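Local coordinates for histone-lysine N-methyltransferase SETMAR (Homo sapiens, PDB 3BO5), which methylates a lysine of histone H3 through its SET domain and, fused to a mariner transposase, works in DNA double-strand break repair, at residues 212-217 with 276-281; 143-148 with 239-244. The protein carries 2 engineered substitutions. All blocks are in the same frame, centred on the assembly; numbering follows the deposited sequence.

Contact 1 of 2, residues 212-217 with 276-281. With ZN (zinc ion), chain E; SAH (S-adenosyl-L-homocysteine), chain F.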
loop_
_atom_site.group_PDB
_atom_site.type_symbol
_atom_site.label_atom_id
_atom_site.label_comp_id
_atom_site.label_asym_id
_atom_site.label_seq_id
_atom_site.Cartn_x
_atom_site.Cartn_y
_atom_site.Cartn_z
ATOM N N SER A 212 -13.176 0.092 2.601
ATOM C CA SER A 212 -14.182 0.655 3.441
ATOM C C SER A 212 -14.497 2.049 2.984
ATOM O O SER A 212 -13.589 2.746 2.579
ATOM C CB SER A 212 -13.672 0.709 4.870
ATOM O OG SER A 212 -14.686 1.407 5.660
ATOM N N CYS A 213 -15.780 2.464 3.111
ATOM C CA CYS A 213 -16.173 3.824 2.822
ATOM C C CYS A 213 -15.666 4.794 3.892
ATOM O O CYS A 213 -15.684 6.002 3.688
ATOM C CB CYS A 213 -17.728 3.805 2.759
ATOM S SG CYS A 213 -18.254 2.923 1.271
ATOM N N GLU A 214 -15.305 4.224 5.047
ATOM C CA GLU A 214 -14.734 5.001 6.148
ATOM C C GLU A 214 -13.561 4.192 6.632
ATOM O O GLU A 214 -13.585 3.595 7.696
ATOM C CB GLU A 214 -15.738 5.192 7.286
ATOM C CG GLU A 214 -16.825 6.154 6.972
ATOM C CD GLU A 214 -17.840 6.285 8.117
ATOM O OE1 GLU A 214 -17.525 5.883 9.283
ATOM O OE2 GLU A 214 -18.953 6.785 7.812
ATOM N N PRO A 215 -12.501 4.225 5.843
ATOM C CA PRO A 215 -11.424 3.295 6.150
ATOM C C PRO A 215 -10.546 3.781 7.244
ATOM O O PRO A 215 -10.595 4.939 7.639
ATOM C CB PRO A 215 -10.628 3.302 4.849
ATOM C CG PRO A 215 -10.821 4.685 4.313
ATOM C CD PRO A 215 -12.254 4.971 4.588
ATOM N N ASN A 216 -9.615 2.907 7.643
ATOM C CA ASN A 216 -8.674 3.342 8.689
ATOM C C ASN A 216 -7.247 3.481 8.228
ATOM O O ASN A 216 -6.376 3.781 9.045
ATOM C CB ASN A 216 -8.740 2.425 9.930
ATOM C CG ASN A 216 -8.532 0.970 9.633
ATOM O OD1 ASN A 216 -8.071 0.587 8.528
ATOM N ND2 ASN A 216 -8.887 0.087 10.620
ATOM N N LEU A 217 -7.028 3.227 6.939
ATOM C CA LEU A 217 -5.696 3.477 6.338
ATOM C C LEU A 217 -5.826 4.556 5.259
ATOM O O LEU A 217 -6.854 4.654 4.553
ATOM C CB LEU A 217 -5.159 2.242 5.649
ATOM C CG LEU A 217 -5.014 1.053 6.565
ATOM C CD1 LEU A 217 -4.575 -0.163 5.747
ATOM C CD2 LEU A 217 -4.084 1.328 7.778
ATOM N N CYS A 276 -19.012 -2.720 3.847
ATOM C CA CYS A 276 -18.022 -2.218 4.780
ATOM C C CYS A 276 -18.657 -1.899 6.106
ATOM O O CYS A 276 -17.926 -1.901 7.086
ATOM C CB CYS A 276 -17.280 -0.999 4.205
ATOM S SG CYS A 276 -18.194 0.569 4.260
ATOM N N GLY A 277 -19.972 -1.626 6.167
ATOM C CA GLY A 277 -20.633 -1.352 7.510
ATOM C C GLY A 277 -20.519 0.046 8.025
ATOM O O GLY A 277 -21.044 0.391 9.109
ATOM N N ALA A 278 -19.835 0.905 7.287
ATOM C CA ALA A 278 -19.709 2.301 7.701
ATOM C C ALA A 278 -21.044 3.051 7.607
ATOM O O ALA A 278 -21.857 2.814 6.680
ATOM C CB ALA A 278 -18.612 3.003 6.861
ATOM N N LYS A 279 -21.287 3.996 8.522
ATOM C CA LYS A 279 -22.499 4.822 8.411
ATOM C C LYS A 279 -22.619 5.571 7.078
ATOM O O LYS A 279 -23.721 5.717 6.553
ATOM C CB LYS A 279 -22.586 5.771 9.629
ATOM C CG LYS A 279 -22.562 4.977 10.938
ATOM C CD LYS A 279 -23.937 4.432 11.424
ATOM C CE LYS A 279 -23.971 2.889 11.734
ATOM N NZ LYS A 279 -23.189 2.300 12.863
ATOM N N SER A 280 -21.504 6.078 6.548
ATOM C CA SER A 280 -21.561 6.770 5.268
ATOM C C SER A 280 -21.422 5.805 4.084
ATOM O O SER A 280 -21.137 6.257 2.974
ATOM C CB SER A 280 -20.483 7.849 5.174
ATOM O OG SER A 280 -19.182 7.293 5.184
ATOM N N CYS A 281 -21.603 4.493 4.314
ATOM C CA CYS A 281 -21.481 3.541 3.161
ATOM C C CYS A 281 -22.293 3.982 1.952
ATOM O O CYS A 281 -23.446 4.451 2.102
ATOM C CB CYS A 281 -21.853 2.134 3.542
ATOM S SG CYS A 281 -21.435 0.876 2.261
HETATM ZN ZN ZN E . -19.128 0.836 2.180
HETATM N N SAH F . -11.465 -10.101 0.070
HETATM C CA SAH F . -10.267 -10.265 -0.816
HETATM C CB SAH F . -9.128 -9.283 -0.449
HETATM C CG SAH F . -9.441 -7.899 -1.046
HETATM S SD SAH F . -9.344 -7.910 -2.860
HETATM C C SAH F . -9.805 -11.738 -0.744
HETATM O O SAH F . -10.496 -12.584 -0.186
HETATM O OXT SAH F . -8.683 -12.026 -1.274
HETATM C "C5'" SAH F . -10.903 -7.097 -3.262
HETATM C "C4'" SAH F . -12.133 -7.998 -3.174
HETATM O "O4'" SAH F . -12.533 -8.200 -1.816
HETATM C "C3'" SAH F . -13.350 -7.404 -3.822
HETATM O "O3'" SAH F . -13.358 -7.674 -5.251
HETATM C "C2'" SAH F . -14.495 -8.068 -3.115
HETATM O "O2'" SAH F . -14.620 -9.457 -3.474
HETATM C "C1'" SAH F . -13.964 -8.091 -1.695
HETATM N N9 SAH F . -14.212 -6.831 -0.966
HETATM C C8 SAH F . -13.278 -5.917 -0.487
HETATM N N7 SAH F . -13.913 -4.977 0.186
HETATM C C5 SAH F . -15.232 -5.258 0.201
HETATM C C6 SAH F . -16.324 -4.550 0.747
HETATM N N6 SAH F . -16.255 -3.444 1.492
HETATM N N1 SAH F . -17.567 -5.125 0.501
HETATM C C2 SAH F . -17.706 -6.273 -0.215
HETATM N N3 SAH F . -16.667 -7.010 -0.745
HETATM C C4 SAH F . -15.459 -6.409 -0.559
HETATM O O HOH W 1 -15.670 -0.348 7.514
HETATM O O HOH W 2 -19.360 4.542 10.559
#
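Cys213 on one side and Cys276 and Cys281 on the other converge on a single zinc ion, their SG atoms binding it at 2.4, 2.3 and 2.3 Å respectively; Cys274 supplies the fourth thiolate. The Cys276 sulfur does further work. Its SG takes a nearly straight hydrogen bond from the backbone N of Cys213 (3.3 Å, 172°) and a longer one from the N of Ala278, and such N-H groups probably ease the negative charge gathered on the thiolates. Three of the four ligands come from the post-SET region and one from the SET domain, so the metal stitches the post-SET loop onto the SET domain, as in related lysine methyltransferases. Cys276 also lines the S-adenosylhomocysteine pocket, which places the zinc site next to the cofactor's adenine.

A second polar grip lies at Glu214, whose extended side chain reaches the type I turn 278-281. Ser280 OG donates to the anti lone pair of Glu214 OE2 at 2.7 Å, while Ser280 N reaches the same oxygen from above the carboxylate plane at 2.9 Å. The other oxygen, OE1, is joined through a water to Lys279 N. Along the way the Glu214 chain lies against the methyl of Ala278, CG to CB 3.6 Å. Another water links Ser212 OG to Cys276 O, and that hydroxyl accepts from Glu214 N in an ST turn.

Contact 2 of 2, residues 143-148 with 239-244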
loop_
_atom_site.group_PDB
_atom_site.type_symbol
_atom_site.label_atom_id
_atom_site.label_comp_id
_atom_site.label_asym_id
_atom_site.label_seq_id
_atom_site.Cartn_x
_atom_site.Cartn_y
_atom_site.Cartn_z
ATOM N N LEU A 143 -3.329 -7.527 14.924
ATOM C CA LEU A 143 -3.498 -8.198 16.213
ATOM C C LEU A 143 -2.989 -7.328 17.315
ATOM O O LEU A 143 -2.993 -7.771 18.497
ATOM C CB LEU A 143 -2.714 -9.519 16.249
ATOM C CG LEU A 143 -3.146 -10.533 15.231
ATOM C CD1 LEU A 143 -2.250 -11.803 15.222
ATOM C CD2 LEU A 143 -4.601 -10.852 15.388
ATOM N N GLU A 144 -2.582 -6.129 16.991
ATOM C CA GLU A 144 -2.149 -5.199 18.027
ATOM C C GLU A 144 -2.468 -3.759 17.768
ATOM O O GLU A 144 -2.823 -3.367 16.657
ATOM C CB GLU A 144 -0.682 -5.362 18.259
ATOM C CG GLU A 144 0.158 -5.270 17.077
ATOM C CD GLU A 144 1.639 -5.573 17.405
ATOM O OE1 GLU A 144 2.262 -6.383 16.703
ATOM O OE2 GLU A 144 2.143 -5.073 18.451
ATOM N N PHE A 145 -2.384 -2.936 18.815
ATOM C CA PHE A 145 -2.725 -1.563 18.678
ATOM C C PHE A 145 -1.788 -0.880 17.676
ATOM O O PHE A 145 -0.587 -1.028 17.779
ATOM C CB PHE A 145 -2.561 -0.858 20.022
ATOM C CG PHE A 145 -3.115 0.505 20.038
ATOM C CD1 PHE A 145 -4.489 0.717 20.199
ATOM C CD2 PHE A 145 -2.286 1.592 19.957
ATOM C CE1 PHE A 145 -5.000 2.014 20.205
ATOM C CE2 PHE A 145 -2.801 2.902 20.007
ATOM C CZ PHE A 145 -4.155 3.105 20.109
ATOM N N ILE A 146 -2.342 -0.084 16.762
ATOM C CA ILE A 146 -1.523 0.735 15.886
ATOM C C ILE A 146 -1.854 2.225 16.088
ATOM O O ILE A 146 -2.930 2.669 15.781
ATOM C CB ILE A 146 -1.802 0.355 14.420
ATOM C CG1 ILE A 146 -1.470 -1.116 14.182
ATOM C CG2 ILE A 146 -0.885 1.282 13.473
ATOM C CD1 ILE A 146 -1.846 -1.620 12.764
ATOM N N PRO A 147 -0.896 2.999 16.576
ATOM C CA PRO A 147 -1.087 4.444 16.715
ATOM C C PRO A 147 -1.333 5.119 15.402
ATOM O O PRO A 147 -0.709 4.787 14.392
ATOM C CB PRO A 147 0.263 4.924 17.306
ATOM C CG PRO A 147 0.785 3.697 18.051
ATOM C CD PRO A 147 0.419 2.555 17.068
ATOM N N LYS A 148 -2.190 6.120 15.432
ATOM C CA LYS A 148 -2.454 6.994 14.295
ATOM C C LYS A 148 -1.168 7.470 13.678
ATOM O O LYS A 148 -0.277 7.941 14.361
ATOM C CB LYS A 148 -3.195 8.210 14.788
ATOM C CG LYS A 148 -3.552 9.202 13.714
ATOM C CD LYS A 148 -4.475 10.313 14.241
ATOM C CE LYS A 148 -4.764 11.277 13.126
ATOM N NZ LYS A 148 -5.838 12.252 13.480
ATOM N N ILE A 239 -5.828 2.359 15.541
ATOM C CA ILE A 239 -6.502 1.086 15.163
ATOM C C ILE A 239 -6.261 0.094 16.303
ATOM O O ILE A 239 -5.149 -0.066 16.784
ATOM C CB ILE A 239 -5.833 0.573 13.872
ATOM C CG1 ILE A 239 -6.025 1.658 12.787
ATOM C CG2 ILE A 239 -6.422 -0.808 13.506
ATOM C CD1 ILE A 239 -5.242 1.387 11.488
ATOM N N VAL A 240 -7.335 -0.556 16.734
ATOM C CA VAL A 240 -7.232 -1.328 17.950
ATOM C C VAL A 240 -6.969 -2.770 17.635
ATOM O O VAL A 240 -7.163 -3.211 16.489
ATOM C CB VAL A 240 -8.559 -1.176 18.772
ATOM C CG1 VAL A 240 -8.749 0.262 19.078
ATOM C CG2 VAL A 240 -9.799 -1.844 18.072
ATOM N N PRO A 241 -6.558 -3.581 18.627
ATOM C CA PRO A 241 -6.333 -4.965 18.310
ATOM C C PRO A 241 -7.571 -5.653 17.711
ATOM O O PRO A 241 -8.700 -5.435 18.153
ATOM C CB PRO A 241 -5.950 -5.584 19.669
ATOM C CG PRO A 241 -5.326 -4.374 20.413
ATOM C CD PRO A 241 -6.253 -3.240 20.040
ATOM N N GLU A 242 -7.315 -6.466 16.690
ATOM C CA GLU A 242 -8.342 -7.239 15.966
ATOM C C GLU A 242 -9.165 -6.381 15.011
ATOM O O GLU A 242 -10.028 -6.940 14.314
ATOM C CB GLU A 242 -9.270 -8.075 16.863
ATOM C CG GLU A 242 -8.496 -9.207 17.540
ATOM C CD GLU A 242 -9.339 -10.139 18.465
ATOM O OE1 GLU A 242 -10.566 -10.073 18.464
ATOM O OE2 GLU A 242 -8.727 -10.884 19.254
ATOM N N GLU A 243 -8.861 -5.106 14.929
ATOM C CA GLU A 243 -9.623 -4.231 14.053
ATOM C C GLU A 243 -9.168 -4.589 12.647
ATOM O O GLU A 243 -7.946 -4.603 12.340
ATOM C CB GLU A 243 -9.316 -2.741 14.294
ATOM C CG GLU A 243 -10.250 -1.844 13.506
ATOM C CD GLU A 243 -10.129 -0.402 13.896
ATOM O OE1 GLU A 243 -9.742 -0.136 15.063
ATOM O OE2 GLU A 243 -10.457 0.494 13.069
ATOM N N GLU A 244 -10.157 -4.733 11.789
ATOM C CA GLU A 244 -9.852 -4.969 10.365
ATOM C C GLU A 244 -9.280 -3.716 9.715
ATOM O O GLU A 244 -9.682 -2.580 10.034
ATOM C CB GLU A 244 -11.094 -5.333 9.583
ATOM C CG GLU A 244 -10.809 -5.530 8.058
ATOM C CD GLU A 244 -11.984 -6.140 7.309
ATOM O OE1 GLU A 244 -13.134 -6.184 7.869
ATOM O OE2 GLU A 244 -11.793 -6.555 6.124
#
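Ile146 and Ile239 pair through their backbones as an isolated antiparallel, hydrogen-bonded bridge. Ile146 N donates to Ile239 O at 2.8 Å, and Ile239 N returns a bond to Ile146 O at 2.9 Å; both are almost straight (171° and 172°). Ile239 O is also approached by the CA-H of Phe145, with CA 3.4 Å from the oxygen, a weaker contact beside the main bond. The pairing joins the loop after strand 138-142 to the loop before strand 244-247, two neighbouring strands of the SET-domain sheet.

Apolar contacts run from the bridge toward Phe145, Val240 and Pro241. The CB atoms of Ile146 and Ile239 lie 4.1 Å apart, side by side, and the Ile146 side chain reaches on to Phe126 and Phe128. Phe145 has its ring swung anti to the backbone N (chi1 -170°), which lays it beside the 239-241 backbone: Pro241 CD comes up at the ring edge, 4.3 Å from CD1, and Val240 CG1 is equally far from CE1. The ring of Pro241 also packs on the opposing main chain, its CG 3.6 Å from Phe145 N and its CB near Leu143 O.

The type II turn from Val240 to Glu243 carries its own polar lock. Glu243 N bonds back to Val240 O, while Glu243 OE1 takes the N-H of Val240 from above the carboxylate plane.

Across the interface, then, the classical hydrogen bonds are confined to the Ile146-Ile239 pair, and the remaining contacts are mostly apolar. The register is thus probably fixed by this one backbone pair, with the proline and phenylalanine rings packed alongside it.

From the N terminus the chain first passes 143-148, after strand 138-142, and then runs through the SET domain, crossing 212-217 before it reaches 239-244, where contact 2 closes a loop of 90 intervening residues. Contact 1 closes later, when the post-SET segment 276-281 returns to 212-217. Each loop thus contains one segment of the other, so the two contacts cross rather than nest. Their centres lie about 16 Å apart, and they touch directly: Asn216 ND2 probably hydrogen-bonds to Glu244 O and Glu243 OE2, and Leu217 packs on Ile239. Contact 2 holds SET-domain loops together; contact 1 ties the post-SET zinc site to that domain.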